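Local coordinates for dual specificity protein phosphatase 8 (Homo sapiens, PDB 4JMK) that probably removes phosphate from phosphotyrosine, phosphoserine and phosphothreonine in proteins and so negatively regulates mitogen-activated protein kinases, at residues A[9-14]-A[27-32]; A[49-54]-A[71-76]; A[66-71]-A[136-141]; A[86-89]-A[93-96]; A[98-103]-A[112-117]. The protein carries 1 engineered substitution. All coordinates share one frame; numbering follows the deposited sequence.

Interaction 1: A[9-14]-A[27-32]; sequences HLYLGS and NGISYV
In both Y11 (chi1 -69°) and I29 (chi1 -57°) the branch that makes the contact, CG in the tyrosine and CG1 in the isoleucine, stands opposite the carbonyl carbon and beside the backbone N. From there I29 runs on extended to CD1, and this methyl lies over one face of the Y11 ring, above its centre. The methyl makes a CH-pi contact: CD1 of I29 is 4.0 Å from the centroid of the Y11 ring and 12° off its normal. N27 lies near the hydroxyl end, OD1 of N27 being 4.1 Å from OH of Y11, too far to bond, with amide and ring planes steeply inclined. A water donates to N27 O at 3.1 Å; its link to Y11 OH is too short to be relied on. G28, at positive phi, is the C-prime residue of a Schellman motif that ends helix 21-26. Strand 83-87 lies between 10-13 and 29-34 in the sheet, so the side chains meet over a strand that separates their backbones. The chemistry implies a dispersive, non-directional contact of methyl on ring; on the polar side no direct bond joins Y11 to N27, whose amide nitrogen is used instead on the backbone O of L23.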
# COMPACT_ATOMS: atom_id res chain seq x y z
N HIS A 9 8.11 7.96 -4.48
CA HIS A 9 7.31 7.30 -5.49
C HIS A 9 6.01 6.73 -4.92
O HIS A 9 5.23 6.13 -5.64
CB HIS A 9 8.10 6.18 -6.17
CG HIS A 9 8.59 5.11 -5.23
ND1 HIS A 9 9.52 5.37 -4.24
CD2 HIS A 9 8.30 3.79 -5.15
CE1 HIS A 9 9.76 4.25 -3.58
NE2 HIS A 9 9.04 3.28 -4.11
N LEU A 10 5.78 6.91 -3.63
CA LEU A 10 4.63 6.23 -3.00
C LEU A 10 3.74 7.15 -2.17
O LEU A 10 4.19 7.74 -1.16
CB LEU A 10 5.15 5.06 -2.13
CG LEU A 10 4.09 4.29 -1.33
CD1 LEU A 10 3.16 3.55 -2.27
CD2 LEU A 10 4.78 3.32 -0.38
N TYR A 11 2.49 7.28 -2.61
CA TYR A 11 1.46 8.05 -1.93
C TYR A 11 0.41 7.14 -1.31
O TYR A 11 0.16 6.04 -1.81
CB TYR A 11 0.74 8.97 -2.92
CG TYR A 11 1.60 10.10 -3.42
CD1 TYR A 11 2.53 9.88 -4.42
CD2 TYR A 11 1.46 11.39 -2.91
CE1 TYR A 11 3.33 10.91 -4.89
CE2 TYR A 11 2.24 12.43 -3.38
CZ TYR A 11 3.18 12.18 -4.38
OH TYR A 11 3.97 13.20 -4.86
N LEU A 12 -0.23 7.63 -0.24
CA LEU A 12 -1.30 6.91 0.44
C LEU A 12 -2.50 7.85 0.57
O LEU A 12 -2.36 8.98 1.02
CB LEU A 12 -0.79 6.46 1.83
CG LEU A 12 -1.68 5.62 2.74
CD1 LEU A 12 -2.14 4.38 2.00
CD2 LEU A 12 -0.91 5.24 4.02
N GLY A 13 -3.68 7.40 0.14
CA GLY A 13 -4.82 8.31 0.14
C GLY A 13 -6.17 7.62 0.15
O GLY A 13 -6.25 6.41 0.37
N SER A 14 -7.22 8.41 -0.09
CA SER A 14 -8.61 7.96 0.01
C SER A 14 -9.25 7.86 -1.37
O SER A 14 -8.67 8.30 -2.37
CB SER A 14 -9.43 8.95 0.82
OG SER A 14 -9.52 10.20 0.14
N ASN A 27 -0.12 16.33 -9.17
CA ASN A 27 0.99 15.61 -8.54
C ASN A 27 1.63 14.58 -9.47
O ASN A 27 2.49 13.81 -9.04
CB ASN A 27 0.52 14.91 -7.27
CG ASN A 27 0.29 15.88 -6.14
OD1 ASN A 27 1.21 16.21 -5.40
ND2 ASN A 27 -0.94 16.37 -6.02
N GLY A 28 1.18 14.57 -10.72
CA GLY A 28 1.73 13.68 -11.73
C GLY A 28 1.55 12.20 -11.42
O GLY A 28 2.36 11.38 -11.82
N ILE A 29 0.48 11.85 -10.70
CA ILE A 29 0.27 10.44 -10.34
C ILE A 29 -0.43 9.66 -11.45
O ILE A 29 -1.57 9.97 -11.84
CB ILE A 29 -0.54 10.32 -9.02
CG1 ILE A 29 0.20 11.06 -7.91
CG2 ILE A 29 -0.74 8.84 -8.63
CD1 ILE A 29 -0.60 11.18 -6.62
N SER A 30 0.26 8.63 -11.97
CA SER A 30 -0.24 7.87 -13.11
C SER A 30 -0.52 6.39 -12.80
O SER A 30 -1.20 5.72 -13.57
CB SER A 30 0.73 7.98 -14.31
OG SER A 30 1.96 7.29 -14.08
N TYR A 31 0.00 5.90 -11.67
CA TYR A 31 -0.25 4.53 -11.22
C TYR A 31 -1.18 4.51 -10.01
O TYR A 31 -1.03 5.35 -9.11
CB TYR A 31 1.05 3.86 -10.79
CG TYR A 31 1.92 3.33 -11.91
CD1 TYR A 31 2.64 4.18 -12.73
CD2 TYR A 31 2.04 1.96 -12.11
CE1 TYR A 31 3.44 3.69 -13.73
CE2 TYR A 31 2.84 1.46 -13.11
CZ TYR A 31 3.54 2.33 -13.91
OH TYR A 31 4.34 1.82 -14.91
N VAL A 32 -2.08 3.54 -9.97
CA VAL A 32 -3.04 3.40 -8.87
C VAL A 32 -3.16 1.95 -8.38
O VAL A 32 -3.42 1.03 -9.18
CB VAL A 32 -4.45 3.87 -9.27
CG1 VAL A 32 -5.48 3.52 -8.15
CG2 VAL A 32 -4.46 5.38 -9.55
O HOH W 1 4.89 13.88 -7.02

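Interaction 2: A[49-54]-A[71-76]; sequences RFMRVP and IEFIDK
F73 is the residue of 71-76 that meets strand 50-52, its CG opposite the backbone N (chi1 -177°) and its ring carried toward the strand. CB of M51 sits over the middle of one ring face, 3.7 Å from the centroid of F73 and 9° off the normal, a CH-pi contact. The methionine chain then runs on extended, passing F73 in the opposite sense, and brings SD of M51 to 3.6 Å from CB of F73. The same sulfur is 4.6 Å from the F73 centroid and lies oblique to the ring, a Met-aromatic contact. At the far end of the phenylalanine, CZ of F73 comes to 3.5 Å from the backbone O of R49, which lies near the ring plane at the edge, an approach that would suit the weakly positive rim of the ring. An alanine in place of F73 would probably leave M51 without its ring and open a gap between helix and strand. Next along the helix, I74 packs against Y102 of helix 94-107, and D75 OD1 bonds to the Y102 hydroxyl. Helix 67-79 packs on the sheet beside helix 94-107: F73 faces edge strand 50-52, which pairs with strand 29-34, while I71 and I74 touch Y102 of that helix.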
# COMPACT_ATOMS: atom_id res chain seq x y z
N ARG A 49 -1.64 0.66 -15.81
CA ARG A 49 -1.07 1.30 -14.64
C ARG A 49 -2.02 1.20 -13.44
O ARG A 49 -1.98 2.01 -12.51
CB ARG A 49 -0.75 2.76 -14.95
CG ARG A 49 0.36 2.91 -16.01
CD ARG A 49 0.43 4.33 -16.53
NE ARG A 49 1.61 4.59 -17.35
CZ ARG A 49 1.73 4.28 -18.64
NH1 ARG A 49 0.73 3.68 -19.29
NH2 ARG A 49 2.86 4.57 -19.28
N PHE A 50 -2.86 0.17 -13.46
CA PHE A 50 -3.88 0.00 -12.43
C PHE A 50 -3.85 -1.41 -11.89
O PHE A 50 -3.76 -2.37 -12.66
CB PHE A 50 -5.27 0.27 -13.01
CG PHE A 50 -6.39 0.04 -12.02
CD1 PHE A 50 -6.68 0.99 -11.04
CD2 PHE A 50 -7.13 -1.13 -12.06
CE1 PHE A 50 -7.70 0.78 -10.14
CE2 PHE A 50 -8.16 -1.35 -11.15
CZ PHE A 50 -8.44 -0.39 -10.19
N MET A 51 -3.97 -1.55 -10.57
CA MET A 51 -4.09 -2.88 -9.96
C MET A 51 -5.10 -2.84 -8.83
O MET A 51 -5.06 -1.94 -7.99
CB MET A 51 -2.74 -3.35 -9.41
CG MET A 51 -2.85 -4.66 -8.61
SD MET A 51 -1.27 -5.16 -7.90
CE MET A 51 -1.81 -6.49 -6.81
N ARG A 52 -6.01 -3.81 -8.81
CA ARG A 52 -6.97 -3.93 -7.71
C ARG A 52 -6.55 -5.04 -6.74
O ARG A 52 -6.15 -6.11 -7.18
CB ARG A 52 -8.38 -4.22 -8.24
CG ARG A 52 -9.46 -4.31 -7.13
CD ARG A 52 -10.90 -4.44 -7.67
NE ARG A 52 -11.29 -3.32 -8.52
CZ ARG A 52 -11.77 -2.15 -8.08
NH1 ARG A 52 -11.92 -1.94 -6.77
NH2 ARG A 52 -12.11 -1.20 -8.94
N VAL A 53 -6.62 -4.75 -5.44
CA VAL A 53 -6.57 -5.78 -4.40
C VAL A 53 -7.98 -5.88 -3.83
O VAL A 53 -8.38 -5.03 -3.01
CB VAL A 53 -5.58 -5.43 -3.29
CG1 VAL A 53 -5.59 -6.51 -2.19
CG2 VAL A 53 -4.19 -5.29 -3.86
N PRO A 54 -8.74 -6.88 -4.28
CA PRO A 54 -10.19 -6.94 -4.04
C PRO A 54 -10.53 -7.40 -2.62
O PRO A 54 -10.93 -8.55 -2.42
CB PRO A 54 -10.67 -7.96 -5.08
CG PRO A 54 -9.50 -8.89 -5.25
CD PRO A 54 -8.26 -8.03 -5.07
N ILE A 71 3.48 -5.15 -3.64
CA ILE A 71 4.83 -4.62 -3.59
C ILE A 71 5.50 -4.60 -4.98
O ILE A 71 6.14 -3.62 -5.36
CB ILE A 71 5.64 -5.38 -2.53
CG1 ILE A 71 5.09 -5.03 -1.14
CG2 ILE A 71 7.14 -5.07 -2.60
CD1 ILE A 71 5.67 -5.89 -0.00
N GLU A 72 5.35 -5.69 -5.73
CA GLU A 72 5.84 -5.76 -7.11
C GLU A 72 5.27 -4.61 -7.98
O GLU A 72 6.00 -3.97 -8.75
CB GLU A 72 5.46 -7.12 -7.70
CG GLU A 72 5.85 -7.35 -9.15
CD GLU A 72 5.17 -8.57 -9.76
OE1 GLU A 72 5.86 -9.58 -10.02
OE2 GLU A 72 3.94 -8.53 -10.00
N PHE A 73 3.97 -4.36 -7.85
CA PHE A 73 3.32 -3.27 -8.58
C PHE A 73 3.94 -1.92 -8.24
O PHE A 73 4.23 -1.10 -9.13
CB PHE A 73 1.82 -3.26 -8.27
CG PHE A 73 1.03 -2.21 -9.03
CD1 PHE A 73 0.76 -2.36 -10.39
CD2 PHE A 73 0.54 -1.09 -8.37
CE1 PHE A 73 0.03 -1.39 -11.09
CE2 PHE A 73 -0.18 -0.11 -9.05
CZ PHE A 73 -0.45 -0.27 -10.42
N ILE A 74 4.13 -1.67 -6.94
CA ILE A 74 4.73 -0.41 -6.50
C ILE A 74 6.14 -0.29 -7.06
O ILE A 74 6.54 0.80 -7.50
CB ILE A 74 4.72 -0.28 -4.96
CG1 ILE A 74 3.27 -0.14 -4.45
CG2 ILE A 74 5.59 0.92 -4.49
CD1 ILE A 74 3.13 -0.38 -2.95
N ASP A 75 6.89 -1.39 -7.06
CA ASP A 75 8.24 -1.35 -7.65
C ASP A 75 8.24 -1.19 -9.17
O ASP A 75 9.21 -0.67 -9.74
CB ASP A 75 9.05 -2.57 -7.21
CG ASP A 75 9.51 -2.47 -5.77
OD1 ASP A 75 9.78 -1.33 -5.31
OD2 ASP A 75 9.59 -3.52 -5.08
N LYS A 76 7.18 -1.61 -9.85
CA LYS A 76 7.10 -1.36 -11.29
C LYS A 76 7.03 0.15 -11.55
O LYS A 76 7.67 0.65 -12.48
CB LYS A 76 5.89 -2.04 -11.93
CG LYS A 76 6.01 -3.54 -12.03
CD LYS A 76 4.82 -4.10 -12.82
CE LYS A 76 4.78 -5.63 -12.82
NZ LYS A 76 3.52 -6.14 -13.47

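Interaction 3: A[66-71]-A[136-141]; sequences WLDKSI and LEYERS
The polar link between Y138 and D68 is one hydrogen bond: OH of Y138 donates to OD1 of D68 at 2.6 Å. It meets the oxygen on the syn side, 35° out of the carboxylate plane, and OD1 itself lies at the edge of the ring, near its plane. Apolar contacts fix the rest of the tyrosine. CD1 of L67 lies over one ring face, offset toward the rim and 3.9 Å from the Y138 centroid, a CH-pi contact, while CD1 of I71 approaches obliquely to 4.0 Å from CZ of Y138. With its CG opposite the backbone N (chi1 -176°), Y138 reaches from one helix to the other, their axes staying 13.1 Å apart and crossing at -80°. A phenylalanine in its place would probably keep the leucine contact but leave D68 without its hydroxyl mate. Y138 also touches K105 of helix 94-107. Within the dual specificity phosphatase catalytic domain, helix 67-79 and the C-terminal helix 129-148 thus run nearly perpendicular and are bridged, not closely packed, by one long aromatic side chain.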
# COMPACT_ATOMS: atom_id res chain seq x y z
N TRP A 66 -1.75 -11.07 -1.11
CA TRP A 66 -1.76 -9.97 -2.07
C TRP A 66 -0.57 -9.07 -1.86
O TRP A 66 -0.31 -8.20 -2.68
CB TRP A 66 -3.04 -9.14 -1.92
CG TRP A 66 -4.26 -9.84 -2.40
CD1 TRP A 66 -5.27 -10.37 -1.64
CD2 TRP A 66 -4.63 -10.06 -3.77
NE1 TRP A 66 -6.23 -10.92 -2.46
CE2 TRP A 66 -5.87 -10.75 -3.77
CE3 TRP A 66 -4.04 -9.75 -5.00
CZ2 TRP A 66 -6.52 -11.12 -4.95
CZ3 TRP A 66 -4.68 -10.13 -6.16
CH2 TRP A 66 -5.91 -10.81 -6.13
N LEU A 67 0.14 -9.26 -0.75
CA LEU A 67 1.20 -8.32 -0.37
C LEU A 67 2.38 -8.35 -1.34
O LEU A 67 2.84 -7.30 -1.79
CB LEU A 67 1.66 -8.55 1.07
CG LEU A 67 0.61 -8.19 2.13
CD1 LEU A 67 1.10 -8.50 3.56
CD2 LEU A 67 0.21 -6.72 1.99
N ASP A 68 2.87 -9.53 -1.68
CA ASP A 68 4.01 -9.60 -2.59
C ASP A 68 3.70 -9.00 -3.98
O ASP A 68 4.54 -8.32 -4.56
CB ASP A 68 4.54 -11.03 -2.70
CG ASP A 68 5.45 -11.41 -1.53
OD1 ASP A 68 6.11 -10.51 -0.93
OD2 ASP A 68 5.52 -12.61 -1.22
N LYS A 69 2.49 -9.24 -4.50
CA LYS A 69 2.09 -8.68 -5.79
C LYS A 69 1.86 -7.17 -5.73
O LYS A 69 2.14 -6.45 -6.70
CB LYS A 69 0.85 -9.39 -6.34
CG LYS A 69 1.14 -10.80 -6.86
CD LYS A 69 -0.03 -11.34 -7.68
CE LYS A 69 0.27 -12.73 -8.25
NZ LYS A 69 -0.55 -13.79 -7.60
N SER A 70 1.32 -6.69 -4.62
CA SER A 70 1.17 -5.25 -4.39
C SER A 70 2.53 -4.55 -4.36
O SER A 70 2.73 -3.51 -4.97
CB SER A 70 0.47 -5.01 -3.04
OG SER A 70 -0.83 -5.58 -3.02
N ILE A 71 3.48 -5.15 -3.64
CA ILE A 71 4.83 -4.62 -3.59
C ILE A 71 5.50 -4.60 -4.98
O ILE A 71 6.14 -3.62 -5.36
CB ILE A 71 5.64 -5.38 -2.53
CG1 ILE A 71 5.09 -5.03 -1.14
CG2 ILE A 71 7.14 -5.07 -2.60
CD1 ILE A 71 5.67 -5.89 -0.00
N LEU A 136 2.39 -8.88 10.99
CA LEU A 136 3.28 -9.70 11.81
C LEU A 136 3.62 -11.01 11.11
O LEU A 136 4.78 -11.43 11.11
CB LEU A 136 2.66 -10.03 13.18
CG LEU A 136 3.01 -9.16 14.38
CD1 LEU A 136 2.81 -9.91 15.71
CD2 LEU A 136 4.42 -8.65 14.27
N GLU A 137 2.61 -11.68 10.55
CA GLU A 137 2.83 -12.98 9.90
C GLU A 137 3.65 -12.80 8.63
O GLU A 137 4.46 -13.66 8.29
CB GLU A 137 1.51 -13.67 9.54
CG GLU A 137 1.07 -14.76 10.50
CD GLU A 137 2.16 -15.76 10.80
OE1 GLU A 137 2.76 -15.65 11.88
OE2 GLU A 137 2.43 -16.65 9.97
N TYR A 138 3.43 -11.68 7.94
CA TYR A 138 4.20 -11.38 6.74
C TYR A 138 5.67 -11.21 7.10
O TYR A 138 6.56 -11.76 6.44
CB TYR A 138 3.64 -10.13 6.05
CG TYR A 138 4.31 -9.78 4.74
CD1 TYR A 138 4.31 -10.68 3.67
CD2 TYR A 138 4.93 -8.54 4.55
CE1 TYR A 138 4.92 -10.35 2.46
CE2 TYR A 138 5.54 -8.21 3.34
CZ TYR A 138 5.53 -9.13 2.31
OH TYR A 138 6.12 -8.82 1.10
N GLU A 139 5.93 -10.48 8.18
CA GLU A 139 7.31 -10.27 8.62
C GLU A 139 7.96 -11.60 8.97
O GLU A 139 9.14 -11.83 8.66
CB GLU A 139 7.35 -9.36 9.85
CG GLU A 139 8.75 -9.08 10.36
CD GLU A 139 9.76 -8.80 9.26
OE1 GLU A 139 9.45 -8.08 8.28
OE2 GLU A 139 10.89 -9.32 9.37
N ARG A 140 7.19 -12.46 9.62
CA ARG A 140 7.74 -13.73 10.06
C ARG A 140 8.19 -14.53 8.85
O ARG A 140 9.25 -15.15 8.86
CB ARG A 140 6.71 -14.50 10.88
CG ARG A 140 7.33 -15.63 11.69
CD ARG A 140 6.32 -16.24 12.62
NE ARG A 140 5.31 -16.99 11.89
CZ ARG A 140 5.47 -18.25 11.49
NH1 ARG A 140 6.61 -18.90 11.73
NH2 ARG A 140 4.49 -18.86 10.84
N SER A 141 7.39 -14.46 7.79
CA SER A 141 7.67 -15.21 6.56
C SER A 141 8.86 -14.65 5.77
O SER A 141 9.62 -15.40 5.16
CB SER A 141 6.41 -15.28 5.68
OG SER A 141 6.32 -14.18 4.79

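Interaction 4: A[86-89]-A[93-96]; sequences VHSL and SRSA. Engineered in segment 86-89: S88 (natural residue Cys). With SO4 (sulfate ion), chain C; SO4 (sulfate ion), chain D.
V86 starts the contact by laying CG1 against CB of S95, at 3.8 Å. The CB of H87 points away from 93-96, and ND1 of H87 donates to the backbone O of S88 at 3.1 Å. S88, engineered in place of the natural cysteine that is the predicted phosphocysteine nucleophile, accepts a hydrogen bond at OG from OG of S95, 2.8 Å away. CB of S88 lies over one face of the R94 guanidinium, and CB of L89 sits at its edge, 3.6 Å from NH2 of R94. A sulfate, probably from the crystallisation liquor, sits where phosphate is expected in the P-loop of this family. Bent at chi3 (-70°), R94 grips it edge-on: NE bonds to sulfate O2 at 2.6 Å and NH2 to O1 at 2.9 Å. NH1 of R94 turns to a second sulfate and to the backbone O of I55. Backbone N atoms of S93, R94, A90 and I92 complete the first anion's cradle. The loop joins the end of strand 83-87, between strands 10-13 and 29-34, to the start of helix 94-107.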
# COMPACT_ATOMS: atom_id res chain seq x y z
N VAL A 86 -1.56 4.39 -3.40
CA VAL A 86 -2.27 3.25 -2.85
C VAL A 86 -3.44 3.83 -2.07
O VAL A 86 -3.25 4.71 -1.21
CB VAL A 86 -1.39 2.46 -1.90
CG1 VAL A 86 -2.13 1.22 -1.43
CG2 VAL A 86 -0.12 2.07 -2.60
N HIS A 87 -4.65 3.36 -2.35
CA HIS A 87 -5.82 3.93 -1.70
C HIS A 87 -6.85 2.86 -1.39
O HIS A 87 -6.80 1.75 -1.93
CB HIS A 87 -6.48 5.00 -2.59
CG HIS A 87 -7.31 4.44 -3.70
ND1 HIS A 87 -8.67 4.17 -3.56
CD2 HIS A 87 -6.99 4.06 -4.96
CE1 HIS A 87 -9.13 3.66 -4.69
NE2 HIS A 87 -8.13 3.58 -5.55
N SER A 88 -7.76 3.20 -0.49
CA SER A 88 -8.96 2.41 -0.29
C SER A 88 -10.10 3.41 -0.17
O SER A 88 -10.05 4.47 -0.79
CB SER A 88 -8.81 1.52 0.95
OG SER A 88 -8.08 2.19 1.97
N LEU A 89 -11.12 3.11 0.63
CA LEU A 89 -12.21 4.07 0.77
C LEU A 89 -11.74 5.30 1.54
O LEU A 89 -11.84 6.44 1.05
CB LEU A 89 -13.41 3.43 1.46
CG LEU A 89 -14.67 4.30 1.59
CD1 LEU A 89 -15.07 4.85 0.24
CD2 LEU A 89 -15.80 3.51 2.18
N SER A 93 -6.91 1.95 6.61
CA SER A 93 -6.77 0.55 7.04
C SER A 93 -6.19 -0.37 5.95
O SER A 93 -5.05 -0.80 6.06
CB SER A 93 -8.12 -0.01 7.50
OG SER A 93 -7.97 -1.30 8.08
N ARG A 94 -6.98 -0.68 4.93
CA ARG A 94 -6.54 -1.58 3.86
C ARG A 94 -5.31 -1.07 3.12
O ARG A 94 -4.28 -1.74 3.08
CB ARG A 94 -7.68 -1.83 2.87
CG ARG A 94 -8.77 -2.76 3.41
CD ARG A 94 -10.01 -2.69 2.55
NE ARG A 94 -10.68 -1.40 2.67
CZ ARG A 94 -11.80 -1.07 2.02
NH1 ARG A 94 -12.36 -1.94 1.18
NH2 ARG A 94 -12.34 0.12 2.20
N SER A 95 -5.42 0.13 2.57
CA SER A 95 -4.30 0.74 1.87
C SER A 95 -3.13 1.02 2.80
O SER A 95 -1.96 0.82 2.44
CB SER A 95 -4.77 2.03 1.20
OG SER A 95 -5.37 2.89 2.15
N ALA A 96 -3.42 1.48 4.02
CA ALA A 96 -2.35 1.79 4.97
C ALA A 96 -1.51 0.54 5.24
O ALA A 96 -0.27 0.61 5.30
CB ALA A 96 -2.95 2.33 6.27
S SO4 C . -9.99 1.77 4.56
O1 SO4 C . -10.92 2.25 3.54
O2 SO4 C . -9.95 0.32 4.48
O3 SO4 C . -10.48 2.19 5.87
O4 SO4 C . -8.67 2.31 4.37
S SO4 D . -15.78 -3.18 -0.15
O1 SO4 D . -16.98 -3.09 -0.97
O2 SO4 D . -15.48 -4.59 0.07
O3 SO4 D . -16.03 -2.51 1.13
O4 SO4 D . -14.65 -2.54 -0.83

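Interaction 5: A[98-103]-A[112-117]; sequences IAIAYI and DDAYRF
F117 N donates to the O of D113 at 2.8 Å, a bond of the helical turn that carries F117. CD1 of I103 approaches the F117 ring obliquely, 3.4 Å from CD2 of F117, the two side chains crossing at about a right angle. One turn back, A114 presents its methyl to helix 94-107: CB of A114 is 3.6 Å from the backbone O of I100 and 3.7 Å from CG2 of I100. So small a side chain is consistent with the close approach of the axes, 8.5 Å, at an angle of 127°. CG1 of I100 stands opposite the carbonyl carbon (chi1 -65°), which carries CD1 alongside Y115, 3.8 Å from CD1 of that ring. I100 and Y115 point the same way. No hydrogen bond joins the two segments; side chains meet by apolar packing, with methyls also lying against backbone atoms. I100 and Y115 also meet helix 129-148 through L135 and L132, whereas I103 and F117 touch I6 of strand 4-7, so this helix pair lies between the C-terminal helix and the first strand of the sheet.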
# COMPACT_ATOMS: atom_id res chain seq x y z
N ILE A 98 -0.97 -2.02 3.28
CA ILE A 98 -0.11 -2.30 2.13
C ILE A 98 1.14 -1.41 2.13
O ILE A 98 2.26 -1.91 1.93
CB ILE A 98 -0.89 -2.19 0.81
CG1 ILE A 98 -1.87 -3.37 0.72
CG2 ILE A 98 0.07 -2.19 -0.42
CD1 ILE A 98 -2.90 -3.26 -0.41
N ALA A 99 0.96 -0.12 2.39
CA ALA A 99 2.09 0.81 2.48
C ALA A 99 3.08 0.38 3.55
O ALA A 99 4.31 0.45 3.34
CB ALA A 99 1.60 2.22 2.76
N ILE A 100 2.56 -0.06 4.69
CA ILE A 100 3.43 -0.51 5.79
C ILE A 100 4.23 -1.73 5.36
O ILE A 100 5.43 -1.78 5.58
CB ILE A 100 2.63 -0.81 7.09
CG1 ILE A 100 2.01 0.49 7.61
CG2 ILE A 100 3.55 -1.39 8.17
CD1 ILE A 100 0.87 0.30 8.62
N ALA A 101 3.56 -2.71 4.75
CA ALA A 101 4.27 -3.89 4.26
C ALA A 101 5.36 -3.53 3.24
O ALA A 101 6.44 -4.14 3.23
CB ALA A 101 3.29 -4.90 3.67
N TYR A 102 5.09 -2.56 2.38
CA TYR A 102 6.07 -2.17 1.38
C TYR A 102 7.35 -1.65 2.04
O TYR A 102 8.46 -1.97 1.60
CB TYR A 102 5.50 -1.11 0.43
CG TYR A 102 6.53 -0.68 -0.59
CD1 TYR A 102 6.73 -1.44 -1.75
CD2 TYR A 102 7.31 0.45 -0.40
CE1 TYR A 102 7.70 -1.06 -2.68
CE2 TYR A 102 8.27 0.83 -1.33
CZ TYR A 102 8.45 0.07 -2.47
OH TYR A 102 9.40 0.44 -3.39
N ILE A 103 7.19 -0.84 3.08
CA ILE A 103 8.34 -0.29 3.78
C ILE A 103 9.08 -1.38 4.51
O ILE A 103 10.32 -1.42 4.51
CB ILE A 103 7.91 0.84 4.72
CG1 ILE A 103 7.45 2.03 3.88
CG2 ILE A 103 9.04 1.28 5.62
CD1 ILE A 103 6.69 3.01 4.67
N ASP A 112 6.85 -3.03 13.71
CA ASP A 112 6.71 -1.87 14.60
C ASP A 112 7.24 -0.58 13.97
O ASP A 112 6.57 0.46 14.00
CB ASP A 112 7.46 -2.11 15.93
CG ASP A 112 6.90 -3.30 16.72
OD1 ASP A 112 5.66 -3.47 16.72
OD2 ASP A 112 7.68 -4.05 17.36
N ASP A 113 8.45 -0.62 13.42
CA ASP A 113 9.05 0.59 12.89
C ASP A 113 8.34 1.03 11.61
O ASP A 113 8.13 2.23 11.37
CB ASP A 113 10.54 0.37 12.65
CG ASP A 113 11.35 0.33 13.94
OD1 ASP A 113 10.86 0.82 14.98
OD2 ASP A 113 12.49 -0.20 13.92
N ALA A 114 7.96 0.08 10.77
CA ALA A 114 7.27 0.44 9.52
C ALA A 114 5.89 1.03 9.80
O ALA A 114 5.48 1.99 9.13
CB ALA A 114 7.17 -0.76 8.60
N TYR A 115 5.19 0.47 10.78
CA TYR A 115 3.89 1.02 11.21
C TYR A 115 4.08 2.46 11.68
O TYR A 115 3.35 3.36 11.28
CB TYR A 115 3.33 0.13 12.33
CG TYR A 115 1.96 0.48 12.90
CD1 TYR A 115 1.12 1.39 12.28
CD2 TYR A 115 1.54 -0.10 14.10
CE1 TYR A 115 -0.13 1.70 12.84
CE2 TYR A 115 0.31 0.20 14.66
CZ TYR A 115 -0.52 1.09 14.02
OH TYR A 115 -1.75 1.39 14.58
N ARG A 116 5.09 2.67 12.52
CA ARG A 116 5.36 4.01 13.03
C ARG A 116 5.77 4.98 11.90
O ARG A 116 5.40 6.16 11.92
CB ARG A 116 6.45 3.95 14.11
CG ARG A 116 6.67 5.23 14.90
CD ARG A 116 7.80 5.03 15.91
NE ARG A 116 9.02 4.56 15.25
CZ ARG A 116 10.10 4.10 15.87
NH1 ARG A 116 10.13 4.05 17.20
NH2 ARG A 116 11.15 3.69 15.17
N PHE A 117 6.53 4.48 10.92
CA PHE A 117 6.96 5.31 9.79
C PHE A 117 5.75 5.86 9.02
O PHE A 117 5.69 7.06 8.69
CB PHE A 117 7.87 4.50 8.85
CG PHE A 117 8.46 5.31 7.71
CD1 PHE A 117 9.79 5.75 7.76
CD2 PHE A 117 7.72 5.60 6.58
CE1 PHE A 117 10.34 6.47 6.71
CE2 PHE A 117 8.26 6.32 5.52
CZ PHE A 117 9.56 6.77 5.58

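How the interactions relate
From the N terminus, interaction 1 closes the first loop, joining strands 10-13 and 29-34 around two short helices. Interaction 2 follows in series, and its strand 50-52 pairs with strand 29-34. Its segments alternate with those of interaction 3, and the two share I71 on helix 67-79. Interaction 3 closes the longest loop, out to helix 129-148, and both interactions 4 and 5 nest inside it, one after the other. Interaction 4 closes the short loop between strand 83-87 and helix 94-107, and interaction 5 packs that helix on 111-121. Y102 of interaction 5 ties back through its hydroxyl to H9 of interaction 1 and D75 of interaction 2, linking sheet and helices.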